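PDB 6YJO: FAD-binding PCMH-type domain-containing protein, which probably oxidises carbohydrate substrates as a flavoenzyme of the oxygen-dependent FAD-linked oxidoreductase family, carrying a covalently bound FAD. Local coordinates for residues Arg365-Asn370 with Trp380-Asp385; Leu248-Asn253 with Met275-Gly280; Ala33-Cys38 with Thr68-Ala73. All blocks are in the same frame, centred on the assembly; numbering follows the deposited sequence.

Contact 1: residues Arg365-Asn370 with Trp380-Asp385; sequences RTLFDN and WYILID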
ATOM      1  N   ARG A 365     -17.041  -9.901 -19.855  1.00 72.79           N
ATOM      2  CA  ARG A 365     -18.049 -10.959 -19.904  1.00 73.52           C
ATOM      3  C   ARG A 365     -18.283 -11.541 -18.517  1.00 72.52           C
ATOM      4  O   ARG A 365     -19.427 -11.789 -18.122  1.00 72.87           O
ATOM      5  CB  ARG A 365     -17.608 -12.058 -20.878  1.00 77.46           C
ATOM      6  CG  ARG A 365     -18.620 -13.179 -21.111  1.00 81.78           C
ATOM      7  CD  ARG A 365     -18.212 -14.012 -22.325  1.00 87.01           C
ATOM      8  NE  ARG A 365     -19.246 -14.943 -22.768  1.00 91.75           N
ATOM      9  CZ  ARG A 365     -19.238 -15.566 -23.945  1.00 95.65           C
ATOM     10  NH1 ARG A 365     -18.253 -15.357 -24.811  1.00 96.80           N
ATOM     11  NH2 ARG A 365     -20.222 -16.399 -24.262  1.00 97.96           N
ATOM     12  N   THR A 366     -17.203 -11.757 -17.766  1.00 72.17           N
ATOM     13  CA  THR A 366     -17.298 -12.338 -16.434  1.00 71.38           C
ATOM     14  C   THR A 366     -17.890 -11.351 -15.432  1.00 68.27           C
ATOM     15  O   THR A 366     -18.607 -11.759 -14.514  1.00 67.33           O
ATOM     16  CB  THR A 366     -15.905 -12.797 -15.997  1.00 72.24           C
ATOM     17  OG1 THR A 366     -15.178 -13.254 -17.147  1.00 74.24           O
ATOM     18  CG2 THR A 366     -15.992 -13.930 -14.988  1.00 73.14           C
ATOM     19  N   LEU A 367     -17.623 -10.055 -15.607  1.00 66.73           N
ATOM     20  CA  LEU A 367     -18.119  -9.039 -14.684  1.00 63.87           C
ATOM     21  C   LEU A 367     -19.590  -8.736 -14.935  1.00 61.39           C
ATOM     22  O   LEU A 367     -20.400  -8.747 -14.003  1.00 60.60           O
ATOM     23  CB  LEU A 367     -17.286  -7.767 -14.822  1.00 62.20           C
ATOM     24  CG  LEU A 367     -17.417  -6.744 -13.696  1.00 60.93           C
ATOM     25  CD1 LEU A 367     -16.715  -7.247 -12.440  1.00 61.02           C
ATOM     26  CD2 LEU A 367     -16.867  -5.395 -14.138  1.00 58.47           C
ATOM     27  N   PHE A 368     -19.955  -8.460 -16.189  1.00 62.02           N
ATOM     28  CA  PHE A 368     -21.354  -8.181 -16.497  1.00 62.59           C
ATOM     29  C   PHE A 368     -22.204  -9.434 -16.365  1.00 64.97           C
ATOM     30  O   PHE A 368     -23.412  -9.339 -16.119  1.00 66.08           O
ATOM     31  CB  PHE A 368     -21.475  -7.571 -17.895  1.00 63.45           C
ATOM     32  CG  PHE A 368     -21.258  -6.085 -17.913  1.00 62.09           C
ATOM     33  CD1 PHE A 368     -22.326  -5.216 -17.771  1.00 60.79           C
ATOM     34  CD2 PHE A 368     -19.983  -5.558 -18.044  1.00 61.86           C
ATOM     35  CE1 PHE A 368     -22.132  -3.849 -17.772  1.00 58.30           C
ATOM     36  CE2 PHE A 368     -19.782  -4.190 -18.045  1.00 59.62           C
ATOM     37  CZ  PHE A 368     -20.858  -3.336 -17.909  1.00 57.96           C
ATOM     38  N   ASP A 369     -21.594 -10.611 -16.514  1.00 65.93           N
ATOM     39  CA  ASP A 369     -22.262 -11.845 -16.115  1.00 67.13           C
ATOM     40  C   ASP A 369     -22.722 -11.756 -14.666  1.00 63.99           C
ATOM     41  O   ASP A 369     -23.878 -12.048 -14.343  1.00 62.61           O
ATOM     42  CB  ASP A 369     -21.314 -13.029 -16.309  1.00 69.73           C
ATOM     43  CG  ASP A 369     -22.043 -14.307 -16.649  1.00 74.11           C
ATOM     44  OD1 ASP A 369     -22.356 -14.512 -17.843  1.00 75.94           O
ATOM     45  OD2 ASP A 369     -22.296 -15.111 -15.725  1.00 76.08           O
ATOM     46  N   ASN A 370     -21.818 -11.333 -13.782  1.00 62.73           N
ATOM     47  CA  ASN A 370     -22.158 -11.146 -12.376  1.00 62.88           C
ATOM     48  C   ASN A 370     -23.114  -9.973 -12.188  1.00 63.83           C
ATOM     49  O   ASN A 370     -24.093 -10.073 -11.438  1.00 66.43           O
ATOM     50  CB  ASN A 370     -20.878 -10.934 -11.566  1.00 61.36           C
ATOM     51  CG  ASN A 370     -21.139 -10.805 -10.082  1.00 61.23           C
ATOM     52  OD1 ASN A 370     -21.518  -9.740  -9.596  1.00 60.79           O
ATOM     53  ND2 ASN A 370     -20.927 -11.891  -9.348  1.00 62.14           N
ATOM     54  N   TRP A 380     -19.096  -5.939  -4.050  1.00 48.98           N
ATOM     55  CA  TRP A 380     -17.724  -5.795  -4.508  1.00 46.63           C
ATOM     56  C   TRP A 380     -17.565  -4.466  -5.234  1.00 43.91           C
ATOM     57  O   TRP A 380     -18.540  -3.764  -5.517  1.00 42.65           O
ATOM     58  CB  TRP A 380     -17.324  -6.950  -5.438  1.00 47.08           C
ATOM     59  CG  TRP A 380     -18.265  -7.129  -6.601  1.00 48.13           C
ATOM     60  CD1 TRP A 380     -19.315  -7.997  -6.677  1.00 50.22           C
ATOM     61  CD2 TRP A 380     -18.246  -6.415  -7.848  1.00 49.03           C
ATOM     62  NE1 TRP A 380     -19.951  -7.871  -7.889  1.00 52.13           N
ATOM     63  CE2 TRP A 380     -19.315  -6.906  -8.626  1.00 50.36           C
ATOM     64  CE3 TRP A 380     -17.431  -5.409  -8.379  1.00 47.05           C
ATOM     65  CZ2 TRP A 380     -19.589  -6.427  -9.907  1.00 49.40           C
ATOM     66  CZ3 TRP A 380     -17.706  -4.935  -9.653  1.00 46.70           C
ATOM     67  CH2 TRP A 380     -18.775  -5.445 -10.401  1.00 48.16           C
ATOM     68  N   TYR A 381     -16.311  -4.119  -5.521  1.00 43.63           N
ATOM     69  CA  TYR A 381     -15.977  -3.018  -6.416  1.00 43.69           C
ATOM     70  C   TYR A 381     -14.549  -3.234  -6.903  1.00 42.34           C
ATOM     71  O   TYR A 381     -13.805  -4.051  -6.358  1.00 40.65           O
ATOM     72  CB  TYR A 381     -16.139  -1.651  -5.735  1.00 44.15           C
ATOM     73  CG  TYR A 381     -15.153  -1.378  -4.626  1.00 46.71           C
ATOM     74  CD1 TYR A 381     -13.877  -0.902  -4.904  1.00 48.30           C
ATOM     75  CD2 TYR A 381     -15.498  -1.582  -3.296  1.00 48.21           C
ATOM     76  CE1 TYR A 381     -12.971  -0.646  -3.890  1.00 49.31           C
ATOM     77  CE2 TYR A 381     -14.600  -1.330  -2.276  1.00 49.19           C
ATOM     78  CZ  TYR A 381     -13.341  -0.863  -2.576  1.00 50.63           C
ATOM     79  OH  TYR A 381     -12.453  -0.616  -1.554  1.00 52.67           O
ATOM     80  N   ILE A 382     -14.174  -2.486  -7.939  1.00 43.34           N
ATOM     81  CA  ILE A 382     -12.879  -2.649  -8.591  1.00 44.05           C
ATOM     82  C   ILE A 382     -12.276  -1.277  -8.868  1.00 44.37           C
ATOM     83  O   ILE A 382     -12.968  -0.365  -9.329  1.00 45.06           O
ATOM     84  CB  ILE A 382     -13.012  -3.463  -9.895  1.00 45.92           C
ATOM     85  CG1 ILE A 382     -13.505  -4.879  -9.579  1.00 46.81           C
ATOM     86  CG2 ILE A 382     -11.680  -3.494 -10.649  1.00 46.62           C
ATOM     87  CD1 ILE A 382     -13.806  -5.730 -10.799  1.00 48.22           C
ATOM     88  N   LEU A 383     -10.978  -1.137  -8.595  1.00 44.67           N
ATOM     89  CA  LEU A 383     -10.237   0.096  -8.840  1.00 44.48           C
ATOM     90  C   LEU A 383      -9.068  -0.217  -9.763  1.00 45.93           C
ATOM     91  O   LEU A 383      -8.206  -1.037  -9.421  1.00 45.96           O
ATOM     92  CB  LEU A 383      -9.734   0.711  -7.531  1.00 43.02           C
ATOM     93  CG  LEU A 383     -10.795   1.126  -6.511  1.00 42.20           C
ATOM     94  CD1 LEU A 383     -10.154   1.790  -5.306  1.00 40.87           C
ATOM     95  CD2 LEU A 383     -11.819   2.042  -7.148  1.00 43.36           C
ATOM     96  N   ILE A 384      -9.042   0.428 -10.928  1.00 47.21           N
ATOM     97  CA  ILE A 384      -7.988   0.243 -11.920  1.00 46.06           C
ATOM     98  C   ILE A 384      -7.266   1.577 -12.055  1.00 46.24           C
ATOM     99  O   ILE A 384      -7.744   2.486 -12.742  1.00 48.16           O
ATOM    100  CB  ILE A 384      -8.532  -0.227 -13.273  1.00 44.90           C
ATOM    101  CG1 ILE A 384      -9.672  -1.224 -13.071  1.00 44.99           C
ATOM    102  CG2 ILE A 384      -7.421  -0.858 -14.096  1.00 46.42           C
ATOM    103  CD1 ILE A 384     -10.169  -1.842 -14.361  1.00 45.75           C
ATOM    104  N   ASP A 385      -6.114   1.703 -11.403  1.00 46.11           N
ATOM    105  CA  ASP A 385      -5.307   2.908 -11.521  1.00 47.36           C
ATOM    106  C   ASP A 385      -4.491   2.871 -12.805  1.00 48.46           C
ATOM    107  O   ASP A 385      -4.023   1.811 -13.229  1.00 49.04           O
ATOM    108  CB  ASP A 385      -4.370   3.042 -10.322  1.00 50.06           C
ATOM    109  CG  ASP A 385      -5.107   3.313  -9.028  1.00 54.50           C
ATOM    110  OD1 ASP A 385      -5.587   4.451  -8.842  1.00 56.54           O
ATOM    111  OD2 ASP A 385      -5.207   2.387  -8.196  1.00 56.73           O
TER
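The indole of Trp380 meets helix 357-371 at two places: Asn370 OD1 sits at its pyrrole edge, near the ring plane, while Leu367 CD1 comes obliquely onto the far corner of its six-membered ring. This is helix-on-sheet packing in what is probably the substrate domain, as in related flavoproteins of the PCMH type, where helices cover one surface of a seven-stranded antiparallel sheet. Helix segment 365-370 runs nearly antiparallel to strand segment 380-385, with their axes at 150° and 12.0 Å apart.

At the pyrrole edge Trp380 NE1 donates to Asn370 OD1 over 3.0 Å. The bond is bent, 146° at the hydrogen, and it reaches the oxygen from above the carbonyl plane instead of along a lone pair, with amide and indole planes turned steeply against each other. The amide has a second tie, a weak hydrogen bond from Asn370 ND2 to the carbonyl of Arg377, which should limit its rotation. Trp380 CG stands between backbone N and carbonyl carbon (chi1 54°), and from there the ring extends toward the helix. Phe441, from helix 431-446, packs edge-to-face with the indole and also touches Leu367, so a second helix joins the same buried layer.

Leu367 CD1 is shared between ring and isoleucine: it lies 3.4 Å from Trp380 CH2 and 3.7 Å from Ile382 CD1.

Contact 2: residues Leu248-Asn253 with Met275-Gly280; sequences LDWNEN and MQIYMG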
ATOM      1  N   LEU A 248     -20.324   7.125 -15.483  1.00 62.59           N
ATOM      2  CA  LEU A 248     -20.670   6.337 -16.657  1.00 63.93           C
ATOM      3  C   LEU A 248     -21.622   5.218 -16.262  1.00 60.64           C
ATOM      4  O   LEU A 248     -21.796   4.904 -15.081  1.00 57.13           O
ATOM      5  CB  LEU A 248     -19.426   5.736 -17.321  1.00 66.25           C
ATOM      6  CG  LEU A 248     -18.393   6.723 -17.860  1.00 70.10           C
ATOM      7  CD1 LEU A 248     -17.157   6.729 -16.969  1.00 69.46           C
ATOM      8  CD2 LEU A 248     -18.034   6.366 -19.292  1.00 72.65           C
ATOM      9  N   ASP A 249     -22.258   4.629 -17.284  1.00 63.07           N
ATOM     10  CA  ASP A 249     -23.074   3.421 -17.127  1.00 64.41           C
ATOM     11  C   ASP A 249     -22.863   2.553 -18.378  1.00 66.30           C
ATOM     12  O   ASP A 249     -23.694   2.499 -19.289  1.00 68.23           O
ATOM     13  CB  ASP A 249     -24.545   3.757 -16.913  1.00 66.17           C
ATOM     14  CG  ASP A 249     -25.377   2.529 -16.622  1.00 67.83           C
ATOM     15  OD1 ASP A 249     -24.802   1.512 -16.177  1.00 67.57           O
ATOM     16  OD2 ASP A 249     -26.600   2.575 -16.854  1.00 70.17           O
ATOM     17  N   TRP A 250     -21.727   1.861 -18.407  1.00 65.82           N
ATOM     18  CA  TRP A 250     -21.383   0.987 -19.519  1.00 65.81           C
ATOM     19  C   TRP A 250     -22.263  -0.256 -19.554  1.00 66.46           C
ATOM     20  O   TRP A 250     -22.753  -0.733 -18.527  1.00 64.33           O
ATOM     21  CB  TRP A 250     -19.929   0.533 -19.403  1.00 63.54           C
ATOM     22  CG  TRP A 250     -18.900   1.553 -19.750  1.00 62.94           C
ATOM     23  CD1 TRP A 250     -19.063   2.671 -20.515  1.00 63.52           C
ATOM     24  CD2 TRP A 250     -17.531   1.540 -19.339  1.00 62.71           C
ATOM     25  NE1 TRP A 250     -17.874   3.354 -20.604  1.00 64.08           N
ATOM     26  CE2 TRP A 250     -16.918   2.681 -19.890  1.00 63.58           C
ATOM     27  CE3 TRP A 250     -16.765   0.672 -18.557  1.00 62.30           C
ATOM     28  CZ2 TRP A 250     -15.572   2.976 -19.683  1.00 64.31           C
ATOM     29  CZ3 TRP A 250     -15.432   0.965 -18.353  1.00 63.11           C
ATOM     30  CH2 TRP A 250     -14.847   2.107 -18.914  1.00 64.18           C
ATOM     31  N   ASN A 251     -22.457  -0.777 -20.762  1.00 68.04           N
ATOM     32  CA  ASN A 251     -22.835  -2.162 -20.984  1.00 67.90           C
ATOM     33  C   ASN A 251     -21.584  -2.956 -21.354  1.00 65.45           C
ATOM     34  O   ASN A 251     -20.519  -2.388 -21.594  1.00 64.48           O
ATOM     35  CB  ASN A 251     -23.908  -2.257 -22.076  1.00 69.73           C
ATOM     36  CG  ASN A 251     -23.458  -1.658 -23.400  1.00 71.38           C
ATOM     37  OD1 ASN A 251     -22.379  -1.960 -23.900  1.00 70.64           O
ATOM     38  ND2 ASN A 251     -24.286  -0.793 -23.966  1.00 73.62           N
ATOM     39  N   GLU A 252     -21.721  -4.285 -21.383  1.00 66.14           N
ATOM     40  CA  GLU A 252     -20.567  -5.152 -21.616  1.00 68.04           C
ATOM     41  C   GLU A 252     -19.695  -4.649 -22.759  1.00 71.14           C
ATOM     42  O   GLU A 252     -18.475  -4.522 -22.611  1.00 72.52           O
ATOM     43  CB  GLU A 252     -21.029  -6.581 -21.908  1.00 70.37           C
ATOM     44  CG  GLU A 252     -19.876  -7.512 -22.251  1.00 71.30           C
ATOM     45  CD  GLU A 252     -20.263  -8.979 -22.224  1.00 70.85           C
ATOM     46  OE1 GLU A 252     -21.304  -9.310 -21.623  1.00 70.34           O
ATOM     47  OE2 GLU A 252     -19.522  -9.798 -22.805  1.00 71.66           O
ATOM     48  N   ASN A 253     -20.304  -4.353 -23.908  1.00 72.34           N
ATOM     49  CA  ASN A 253     -19.523  -3.994 -25.084  1.00 74.66           C
ATOM     50  C   ASN A 253     -19.035  -2.552 -25.051  1.00 73.94           C
ATOM     51  O   ASN A 253     -18.013  -2.250 -25.675  1.00 76.39           O
ATOM     52  CB  ASN A 253     -20.331  -4.240 -26.359  1.00 78.44           C
ATOM     53  CG  ASN A 253     -19.610  -3.755 -27.593  1.00 84.02           C
ATOM     54  OD1 ASN A 253     -18.644  -4.369 -28.044  1.00 85.08           O
ATOM     55  ND2 ASN A 253     -20.074  -2.641 -28.146  1.00 86.52           N
ATOM     56  N   MET A 275      -5.212   9.197 -12.671  1.00 48.98           N
ATOM     57  CA  MET A 275      -6.534   8.662 -12.972  1.00 50.20           C
ATOM     58  C   MET A 275      -6.682   7.244 -12.446  1.00 46.28           C
ATOM     59  O   MET A 275      -5.710   6.490 -12.367  1.00 46.73           O
ATOM     60  CB  MET A 275      -6.792   8.668 -14.482  1.00 55.02           C
ATOM     61  CG  MET A 275      -8.221   8.998 -14.858  1.00 59.40           C
ATOM     62  SD  MET A 275      -8.404   9.333 -16.617  1.00 65.58           S
ATOM     63  CE  MET A 275      -8.473   7.667 -17.262  1.00 63.92           C
ATOM     64  N   GLN A 276      -7.922   6.899 -12.089  1.00 45.53           N
ATOM     65  CA  GLN A 276      -8.356   5.526 -11.863  1.00 45.42           C
ATOM     66  C   GLN A 276      -9.805   5.425 -12.328  1.00 47.48           C
ATOM     67  O   GLN A 276     -10.461   6.438 -12.590  1.00 48.23           O
ATOM     68  CB  GLN A 276      -8.201   5.122 -10.391  1.00 45.36           C
ATOM     69  CG  GLN A 276      -9.374   5.498  -9.491  1.00 46.54           C
ATOM     70  CD  GLN A 276      -9.152   5.160  -8.023  1.00 46.00           C
ATOM     71  OE1 GLN A 276      -9.963   5.518  -7.170  1.00 46.51           O
ATOM     72  NE2 GLN A 276      -8.062   4.461  -7.722  1.00 46.25           N
ATOM     73  N   ILE A 277     -10.302   4.193 -12.454  1.00 46.41           N
ATOM     74  CA  ILE A 277     -11.713   3.955 -12.749  1.00 47.31           C
ATOM     75  C   ILE A 277     -12.281   2.997 -11.714  1.00 44.36           C
ATOM     76  O   ILE A 277     -11.866   1.837 -11.643  1.00 42.49           O
ATOM     77  CB  ILE A 277     -11.941   3.406 -14.169  1.00 48.22           C
ATOM     78  CG1 ILE A 277     -13.443   3.165 -14.384  1.00 49.61           C
ATOM     79  CG2 ILE A 277     -11.153   2.121 -14.403  1.00 46.10           C
ATOM     80  CD1 ILE A 277     -13.819   2.782 -15.789  1.00 50.48           C
ATOM     81  N   TYR A 278     -13.238   3.484 -10.928  1.00 44.98           N
ATOM     82  CA  TYR A 278     -14.053   2.625 -10.082  1.00 45.97           C
ATOM     83  C   TYR A 278     -15.078   1.896 -10.941  1.00 47.19           C
ATOM     84  O   TYR A 278     -15.821   2.526 -11.702  1.00 47.33           O
ATOM     85  CB  TYR A 278     -14.753   3.472  -9.013  1.00 48.03           C
ATOM     86  CG  TYR A 278     -15.931   2.803  -8.331  1.00 50.62           C
ATOM     87  CD1 TYR A 278     -17.177   2.741  -8.948  1.00 53.04           C
ATOM     88  CD2 TYR A 278     -15.806   2.262  -7.059  1.00 51.24           C
ATOM     89  CE1 TYR A 278     -18.252   2.137  -8.330  1.00 53.91           C
ATOM     90  CE2 TYR A 278     -16.879   1.661  -6.432  1.00 52.90           C
ATOM     91  CZ  TYR A 278     -18.100   1.600  -7.073  1.00 54.42           C
ATOM     92  OH  TYR A 278     -19.172   0.999  -6.452  1.00 56.59           O
ATOM     93  N   MET A 279     -15.113   0.570 -10.834  1.00 47.27           N
ATOM     94  CA  MET A 279     -16.166  -0.233 -11.444  1.00 46.19           C
ATOM     95  C   MET A 279     -16.900  -0.977 -10.340  1.00 44.09           C
ATOM     96  O   MET A 279     -16.284  -1.732  -9.580  1.00 42.25           O
ATOM     97  CB  MET A 279     -15.605  -1.220 -12.463  1.00 46.61           C
ATOM     98  CG  MET A 279     -14.646  -0.612 -13.463  1.00 47.64           C
ATOM     99  SD  MET A 279     -14.166  -1.770 -14.761  1.00 50.83           S
ATOM    100  CE  MET A 279     -15.745  -2.133 -15.523  1.00 51.02           C
ATOM    101  N   GLY A 280     -18.209  -0.763 -10.258  1.00 44.13           N
ATOM    102  CA  GLY A 280     -19.036  -1.432  -9.285  1.00 44.81           C
ATOM    103  C   GLY A 280     -20.177  -2.181  -9.939  1.00 47.02           C
ATOM    104  O   GLY A 280     -20.300  -2.227 -11.167  1.00 46.51           O
TER
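Trp250 and Ile277 meet from opposite directions, on segments of unlike backbone. Residues 275-280 are extended, part of strand 273-280, whereas 248-253 leaves the end of strand 242-248, passes through a short connection at Asp249-Asn251 and enters helix 252-268 at Glu252. Asn251 is the N-cap of that helix, and its OD1 accepts a hydrogen bond from Glu254 N. The connection is also tied to the sheet, because Trp250 N donates to the side-chain oxygen OE1 of Gln284 on strand 283-290. No hydrogen bond runs directly between the two segments, which meet through apolar side chains.

The far end of the six-membered ring of Trp250 does the touching. Its CH2 lies 3.4 Å from Ile277 CD1, and CZ3 is almost as near to the same methyl, at 3.5 Å, so one methyl bears on the CZ3-CH2 bond along an oblique line. Ile277 reaches this far because its chain is fully extended: CG1 is anti to the backbone N (chi1 179°) and the second torsion is also near 180°, which carries CD1 well out from the strand. Met279, two residues along, sends its terminal methyl to the ring's edge, near its plane, with CE 4.2 Å from Trp250 CZ3. This looser approach leaves Ile277 as the closer partner of the indole.

All three side chains are buried. Trp250 also rests on Ala255 and Leu259 of the helix it precedes, while Met279 touches Phe363 and Leu367 of helix 357-371. Strands 242-248 and 273-280 run parallel with 283-290 between them, so helix 252-268 makes a beta-alpha-beta crossover in what is probably the substrate domain, with Trp250 at the entry to its helix and Ile277 on its second strand.

Contact 3: residues Ala33-Cys38 with Thr68-Ala73; sequences AALNAC and TPAAIA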
ATOM      1  N   ALA A  33       3.758 -13.986  29.874  1.00101.47           N
ATOM      2  CA  ALA A  33       4.353 -13.314  31.024  1.00104.39           C
ATOM      3  C   ALA A  33       5.863 -13.480  31.092  1.00101.13           C
ATOM      4  O   ALA A  33       6.545 -12.632  31.679  1.00100.91           O
ATOM      5  CB  ALA A  33       3.729 -13.820  32.326  1.00111.35           C
ATOM      6  N   ALA A  34       6.394 -14.565  30.520  1.00 97.84           N
ATOM      7  CA  ALA A  34       7.830 -14.657  30.289  1.00100.39           C
ATOM      8  C   ALA A  34       8.317 -13.441  29.514  1.00 99.73           C
ATOM      9  O   ALA A  34       9.265 -12.764  29.926  1.00103.06           O
ATOM     10  CB  ALA A  34       8.158 -15.949  29.539  1.00100.90           C
ATOM     11  N   LEU A  35       7.665 -13.150  28.385  1.00 95.95           N
ATOM     12  CA  LEU A  35       7.890 -11.923  27.632  1.00 92.05           C
ATOM     13  C   LEU A  35       7.675 -10.694  28.503  1.00 90.42           C
ATOM     14  O   LEU A  35       8.639 -10.041  28.912  1.00 90.35           O
ATOM     15  CB  LEU A  35       6.959 -11.861  26.419  1.00 89.94           C
ATOM     16  CG  LEU A  35       7.485 -12.351  25.071  1.00 86.86           C
ATOM     17  CD1 LEU A  35       6.345 -12.544  24.083  1.00 84.36           C
ATOM     18  CD2 LEU A  35       8.501 -11.364  24.526  1.00 84.64           C
ATOM     19  N   ASN A  36       6.409 -10.381  28.788  1.00 90.26           N
ATOM     20  CA  ASN A  36       6.007  -9.168  29.498  1.00 90.77           C
ATOM     21  C   ASN A  36       6.974  -8.802  30.617  1.00 94.19           C
ATOM     22  O   ASN A  36       7.200  -7.618  30.886  1.00 94.78           O
ATOM     23  CB  ASN A  36       4.591  -9.325  30.062  1.00 91.37           C
ATOM     24  CG  ASN A  36       3.568  -8.480  29.319  1.00 90.37           C
ATOM     25  OD1 ASN A  36       3.813  -8.021  28.201  1.00 88.79           O
ATOM     26  ND2 ASN A  36       2.411  -8.273  29.941  1.00 91.57           N
ATOM     27  N   ALA A  37       7.543  -9.808  31.282  1.00 95.04           N
ATOM     28  CA  ALA A  37       8.540  -9.541  32.313  1.00 94.21           C
ATOM     29  C   ALA A  37       9.827  -9.005  31.700  1.00 90.69           C
ATOM     30  O   ALA A  37      10.343  -7.966  32.127  1.00 90.42           O
ATOM     31  CB  ALA A  37       8.810 -10.807  33.121  1.00 96.62           C
ATOM     32  N   CYS A  38      10.359  -9.702  30.691  1.00 88.42           N
ATOM     33  CA  CYS A  38      11.537  -9.215  29.981  1.00 88.40           C
ATOM     34  C   CYS A  38      11.348  -7.770  29.541  1.00 86.79           C
ATOM     35  O   CYS A  38      12.224  -6.924  29.753  1.00 84.95           O
ATOM     36  CB  CYS A  38      11.828 -10.110  28.773  1.00 89.46           C
ATOM     37  SG  CYS A  38      13.345  -9.695  27.847  1.00 90.52           S
ATOM     38  N   THR A  68      -4.164 -12.913  18.394  1.00 68.49           N
ATOM     39  CA  THR A  68      -3.869 -12.624  19.797  1.00 72.72           C
ATOM     40  C   THR A  68      -2.367 -12.734  20.037  1.00 69.37           C
ATOM     41  O   THR A  68      -1.852 -13.838  20.285  1.00 68.72           O
ATOM     42  CB  THR A  68      -4.644 -13.554  20.726  1.00 79.21           C
ATOM     43  OG1 THR A  68      -4.508 -14.915  20.292  1.00 82.58           O
ATOM     44  CG2 THR A  68      -6.116 -13.159  20.729  1.00 80.01           C
ATOM     45  N   PRO A  69      -1.632 -11.623  19.929  1.00 69.38           N
ATOM     46  CA  PRO A  69      -0.241 -11.573  20.399  1.00 70.17           C
ATOM     47  C   PRO A  69       0.085 -12.387  21.641  1.00 72.10           C
ATOM     48  O   PRO A  69      -0.783 -12.663  22.474  1.00 75.90           O
ATOM     49  CB  PRO A  69      -0.049 -10.073  20.685  1.00 69.48           C
ATOM     50  CG  PRO A  69      -1.231  -9.357  19.962  1.00 69.17           C
ATOM     51  CD  PRO A  69      -1.935 -10.411  19.159  1.00 69.12           C
ATOM     52  N   ALA A  70       1.357 -12.775  21.761  1.00 72.97           N
ATOM     53  CA  ALA A  70       1.896 -13.208  23.045  1.00 75.39           C
ATOM     54  C   ALA A  70       2.128 -12.009  23.954  1.00 76.87           C
ATOM     55  O   ALA A  70       1.817 -12.064  25.148  1.00 78.29           O
ATOM     56  CB  ALA A  70       3.190 -13.993  22.825  1.00 72.80           C
ATOM     57  N   ALA A  71       2.656 -10.919  23.397  1.00 75.61           N
ATOM     58  CA  ALA A  71       2.669  -9.624  24.062  1.00 75.97           C
ATOM     59  C   ALA A  71       2.590  -8.528  23.008  1.00 71.20           C
ATOM     60  O   ALA A  71       2.887  -8.746  21.831  1.00 69.02           O
ATOM     61  CB  ALA A  71       3.918  -9.432  24.932  1.00 77.29           C
ATOM     62  N   ILE A  72       2.155  -7.350  23.448  1.00 69.56           N
ATOM     63  CA  ILE A  72       2.188  -6.127  22.652  1.00 66.54           C
ATOM     64  C   ILE A  72       3.140  -5.159  23.337  1.00 66.39           C
ATOM     65  O   ILE A  72       2.971  -4.847  24.522  1.00 68.68           O
ATOM     66  CB  ILE A  72       0.798  -5.488  22.508  1.00 67.59           C
ATOM     67  CG1 ILE A  72      -0.174  -6.405  21.764  1.00 66.71           C
ATOM     68  CG2 ILE A  72       0.920  -4.156  21.783  1.00 65.66           C
ATOM     69  CD1 ILE A  72      -1.620  -5.981  21.930  1.00 67.38           C
ATOM     70  N   ALA A  73       4.143  -4.691  22.599  1.00 64.20           N
ATOM     71  CA  ALA A  73       4.960  -3.569  23.036  1.00 63.58           C
ATOM     72  C   ALA A  73       4.405  -2.282  22.441  1.00 61.97           C
ATOM     73  O   ALA A  73       3.813  -2.281  21.359  1.00 59.73           O
ATOM     74  CB  ALA A  73       6.422  -3.752  22.622  1.00 62.07           C
TER
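Leu35 and Asn36, neighbours on helix 32-41, approach Ala70 and Ala71 with quite different groups, one a branched hydrocarbon and the other an amide. Leu35 leaves the helix toward segment 68-73, and its CD1 methyl makes the forward contact, 3.7 Å from Ala70 CB and 4.0 Å from Ala71 CB. One methyl branch therefore bears on two successive alanine methyls. Closer to the helix, Leu35 CB itself comes within 4.2 Å of Ala71 CB, so the leucine touches Ala71 with both the base and a tip of its side chain.

Asn36 starts off at an angle to the other segment, but its amide turns back to it and places OD1 3.6 Å from Ala71 CB. A chi1 of -108°, away from a staggered value, accompanies that turn. Ala71 CB, itself directed at the helix, is thereby met by a methyl of Leu35 and by the amide oxygen of Asn36. The oxygen gains no hydrogen bond from this: it is buried by the contact and has no partner in the model, an unfavourable situation for a polar atom.

Backbone distances agree with close packing on short side chains, the CA atoms of Asn36 and Ala71 being 6.4 Å apart. Ala71 opens strand 71-73, an outermost strand of a small parallel sheet, and bonds through its backbone to Val117 of the neighbouring strand. Cys38, on the same helix, forms a disulfide with Cys87 of helix 78-90. The contact thus lays the N-terminal helix against the parallel sheet of the PCMH-type FAD-binding domain, at a distance from the flavin site.

How the contacts relate
Contacts 1 and 2 belong to one buried layer, their centres 8 Å apart, on neighbouring strands 380-386 and 273-280 of the antiparallel sheet. Two probable hydrogen bonds join them, Ile382 N to Met279 O (2.8 Å) and Asp385 OD1 to Gln276 NE2 (2.7 Å), and Phe368 packs on the backbone of Trp250. Each centres on a tryptophan, but only contact 1 adds a hydrogen bond across its segments. All their touching residues are buried. Contact 3 is remote, about 44 Å from contact 1 and 49 Å from contact 2 between centres; it is buried too except at Asn36, on a helix whose Ala33, Ala34 and Ala37 are exposed. There a leucine and an amide meet two alanine methyls, without a ring.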